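Local coordinates for protein cell death activator CIDE-3 (Mus musculus, PDB 4IKG) that transfers triacylglycerol between lipid droplets and so drives their fusion into a single large droplet in white adipose tissue, with its CIDE-N domain involved in homodimerization, at residues 4-9 against 68-73. Sequence-based numbering, arbitrary orientation.
Sequences RARPCR and TMFMVL
Arg-9 and Met-69 form a parallel bridge with their CA atoms 4.8 Å apart, and Phe-70 extends the contact into the buried side of the sheet. One backbone hydrogen bond spans the segments, from Phe-70 N to Arg-9 O, nearly straight at hydrogen (164°); its modelled length of 2.5 Å is unusually short and doubtful in detail. The same carbonyl oxygen also lies 3.2 Å from Met-69 SD.

The Phe-70 side chain can be followed outward. Its CB lies 3.6 Å from Arg-9 O; with CG anti to its own carbonyl carbon (chi1 -65°), the ring swings back toward residues 6-9. Arg-9 O lies at the ring edge, near its plane, on the CD2 side, and CE2 then reaches Cys-8, whose CB is 4.0 Å away and whose SG makes an oblique sulfur-aromatic contact. At the far end the CE2-CZ edge meets one face of the Arg-6 guanidinium, CZ offset toward its rim and the planes 77° apart, while Thr-68 CG2 packs on one ring face. That guanidinium is steered by Arg-6 NH2 donating in its own plane to Pro-7 O at 2.7 Å, and by NE bonding Phe-61 O. On the other sheet face Met-69, bent at chi2 and chi3, brings CE to 3.7 Å from Arg-9 CB.

The contact thus joins the first and last strands at the centre of this ubiquitin-like CIDE-N sheet: strand 18-22 flanks 7-11, strand 45-48 flanks 69-73, and helix 26-36 packs against Cys-8 through Leu-29.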
ATOM      1  N   ARG A   4      13.329  11.434   4.371  1.00112.73           N
ATOM      2  CA  ARG A   4      13.596  11.057   2.988  1.00109.47           C
ATOM      3  C   ARG A   4      12.449  10.219   2.437  1.00109.84           C
ATOM      4  O   ARG A   4      12.186   9.119   2.918  1.00109.45           O
ATOM      5  CB  ARG A   4      14.909  10.278   2.888  1.00107.32           C
ATOM      6  CG  ARG A   4      15.453  10.174   1.472  1.00105.48           C
ATOM      7  CD  ARG A   4      15.851  11.543   0.942  1.00106.15           C
ATOM      8  NE  ARG A   4      15.844  11.599  -0.517  1.00104.67           N
ATOM      9  CZ  ARG A   4      16.928  11.743  -1.274  1.00104.12           C
ATOM     10  NH1 ARG A   4      18.125  11.855  -0.714  1.00104.88           N
ATOM     11  NH2 ARG A   4      16.813  11.784  -2.594  1.00102.86           N
ATOM     12  N   ALA A   5      11.775  10.741   1.416  1.00 65.19           N
ATOM     13  CA  ALA A   5      10.584  10.092   0.872  1.00 64.58           C
ATOM     14  C   ALA A   5      10.897   8.823   0.076  1.00 58.86           C
ATOM     15  O   ALA A   5      12.063   8.496  -0.159  1.00 55.14           O
ATOM     16  CB  ALA A   5       9.788  11.072   0.024  1.00 68.08           C
ATOM     17  N   ARG A   6       9.848   8.113  -0.328  1.00 53.32           N
ATOM     18  CA  ARG A   6       9.995   6.853  -1.051  1.00 48.88           C
ATOM     19  C   ARG A   6       8.832   6.647  -2.017  1.00 48.07           C
ATOM     20  O   ARG A   6       7.669   6.776  -1.630  1.00 51.92           O
ATOM     21  CB  ARG A   6      10.064   5.687  -0.063  1.00 47.78           C
ATOM     22  CG  ARG A   6      10.229   4.317  -0.703  1.00 45.21           C
ATOM     23  CD  ARG A   6       9.180   3.347  -0.184  1.00 46.52           C
ATOM     24  NE  ARG A   6       9.644   1.964  -0.224  1.00 43.87           N
ATOM     25  CZ  ARG A   6       9.583   1.183  -1.297  1.00 41.07           C
ATOM     26  NH1 ARG A   6      10.030  -0.063  -1.237  1.00 39.67           N
ATOM     27  NH2 ARG A   6       9.080   1.647  -2.432  1.00 40.30           N
ATOM     28  N   PRO A   7       9.143   6.325  -3.283  1.00 36.70           N
ATOM     29  CA  PRO A   7       8.112   6.088  -4.300  1.00 35.82           C
ATOM     30  C   PRO A   7       7.369   4.776  -4.059  1.00 35.73           C
ATOM     31  O   PRO A   7       7.994   3.759  -3.752  1.00 34.22           O
ATOM     32  CB  PRO A   7       8.918   6.008  -5.598  1.00 32.41           C
ATOM     33  CG  PRO A   7      10.269   5.548  -5.170  1.00 30.62           C
ATOM     34  CD  PRO A   7      10.504   6.185  -3.831  1.00 33.29           C
ATOM     35  N   CYS A   8       6.048   4.808  -4.195  1.00 31.03           N
ATOM     36  CA  CYS A   8       5.227   3.627  -3.958  1.00 32.78           C
ATOM     37  C   CYS A   8       4.160   3.472  -5.036  1.00 33.61           C
ATOM     38  O   CYS A   8       3.445   4.422  -5.351  1.00 34.43           O
ATOM     39  CB  CYS A   8       4.561   3.706  -2.581  1.00 37.17           C
ATOM     40  SG  CYS A   8       5.703   3.877  -1.188  1.00 37.24           S
ATOM     41  N   ARG A   9       4.056   2.277  -5.606  1.00 36.08           N
ATOM     42  CA  ARG A   9       3.011   2.000  -6.586  1.00 35.46           C
ATOM     43  C   ARG A   9       1.876   1.237  -5.910  1.00 40.13           C
ATOM     44  O   ARG A   9       1.998   0.041  -5.635  1.00 40.95           O
ATOM     45  CB  ARG A   9       3.569   1.207  -7.768  1.00 30.90           C
ATOM     46  CG  ARG A   9       4.788   1.854  -8.413  1.00 27.22           C
ATOM     47  CD  ARG A   9       5.262   1.076  -9.632  1.00 25.66           C
ATOM     48  NE  ARG A   9       6.523   1.600 -10.154  1.00 24.06           N
ATOM     49  CZ  ARG A   9       7.121   1.157 -11.255  1.00 25.08           C
ATOM     50  NH1 ARG A   9       6.574   0.177 -11.962  1.00 26.08           N
ATOM     51  NH2 ARG A   9       8.268   1.695 -11.651  1.00 22.73           N
ATOM     52  N   THR A  68       8.101  -1.754  -6.714  1.00 22.32           N
ATOM     53  CA  THR A  68       7.208  -2.693  -6.038  1.00 22.99           C
ATOM     54  C   THR A  68       5.756  -2.227  -6.091  1.00 25.97           C
ATOM     55  O   THR A  68       5.440  -1.105  -5.686  1.00 27.59           O
ATOM     56  CB  THR A  68       7.608  -2.896  -4.561  1.00 25.57           C
ATOM     57  OG1 THR A  68       8.922  -3.461  -4.491  1.00 22.70           O
ATOM     58  CG2 THR A  68       6.623  -3.823  -3.865  1.00 28.91           C
ATOM     59  N   MET A  69       4.875  -3.089  -6.593  1.00 40.29           N
ATOM     60  CA  MET A  69       3.452  -2.777  -6.635  1.00 43.78           C
ATOM     61  C   MET A  69       2.776  -3.209  -5.340  1.00 49.58           C
ATOM     62  O   MET A  69       2.762  -4.394  -4.999  1.00 50.29           O
ATOM     63  CB  MET A  69       2.782  -3.458  -7.830  1.00 43.04           C
ATOM     64  CG  MET A  69       1.305  -3.129  -7.988  1.00 47.80           C
ATOM     65  SD  MET A  69       0.997  -1.386  -8.336  1.00 47.01           S
ATOM     66  CE  MET A  69       1.828  -1.215  -9.916  1.00 41.60           C
ATOM     67  N   PHE A  70       2.220  -2.244  -4.615  1.00 36.26           N
ATOM     68  CA  PHE A  70       1.542  -2.543  -3.360  1.00 39.98           C
ATOM     69  C   PHE A  70       0.051  -2.778  -3.553  1.00 44.63           C
ATOM     70  O   PHE A  70      -0.477  -2.663  -4.660  1.00 45.07           O
ATOM     71  CB  PHE A  70       1.758  -1.421  -2.345  1.00 40.90           C
ATOM     72  CG  PHE A  70       3.184  -1.264  -1.912  1.00 37.20           C
ATOM     73  CD1 PHE A  70       3.706  -2.050  -0.898  1.00 37.22           C
ATOM     74  CD2 PHE A  70       4.005  -0.330  -2.519  1.00 34.02           C
ATOM     75  CE1 PHE A  70       5.020  -1.905  -0.499  1.00 34.27           C
ATOM     76  CE2 PHE A  70       5.321  -0.182  -2.122  1.00 31.08           C
ATOM     77  CZ  PHE A  70       5.828  -0.971  -1.112  1.00 31.29           C
ATOM     78  N   MET A  71      -0.616  -3.112  -2.455  1.00 49.22           N
ATOM     79  CA  MET A  71      -2.048  -3.352  -2.449  1.00 54.29           C
ATOM     80  C   MET A  71      -2.578  -3.118  -1.042  1.00 58.43           C
ATOM     81  O   MET A  71      -2.187  -3.809  -0.096  1.00 58.42           O
ATOM     82  CB  MET A  71      -2.357  -4.774  -2.913  1.00 54.68           C
ATOM     83  CG  MET A  71      -3.840  -5.081  -3.009  1.00 60.07           C
ATOM     84  SD  MET A  71      -4.205  -6.229  -4.349  1.00 59.90           S
ATOM     85  CE  MET A  71      -5.561  -7.154  -3.629  1.00 66.06           C
ATOM     86  N   VAL A  72      -3.436  -2.129  -0.861  1.00 57.24           N
ATOM     87  CA  VAL A  72      -3.900  -1.831   0.477  1.00 61.51           C
ATOM     88  C   VAL A  72      -5.036  -2.717   0.818  1.00 66.23           C
ATOM     89  O   VAL A  72      -5.904  -2.971  -0.001  1.00 68.14           O
ATOM     90  CB  VAL A  72      -4.444  -0.425   0.652  1.00 64.61           C
ATOM     91  CG1 VAL A  72      -3.339   0.574   0.779  1.00 61.17           C
ATOM     92  CG2 VAL A  72      -5.402  -0.079  -0.463  1.00 66.51           C
ATOM     93  N   LEU A  73      -5.039  -3.167   2.050  1.00 69.92           N
ATOM     94  CA  LEU A  73      -6.191  -3.876   2.543  1.00 75.22           C
ATOM     95  C   LEU A  73      -6.913  -3.033   3.562  1.00 80.62           C
ATOM     96  O   LEU A  73      -6.367  -2.565   4.550  1.00 80.80           O
ATOM     97  CB  LEU A  73      -5.793  -5.196   3.161  1.00 74.38           C
ATOM     98  CG  LEU A  73      -5.904  -6.408   2.279  1.00 72.83           C
ATOM     99  CD1 LEU A  73      -6.135  -6.139   0.808  1.00 71.21           C
ATOM    100  CD2 LEU A  73      -4.633  -7.168   2.489  1.00 68.10           C
TER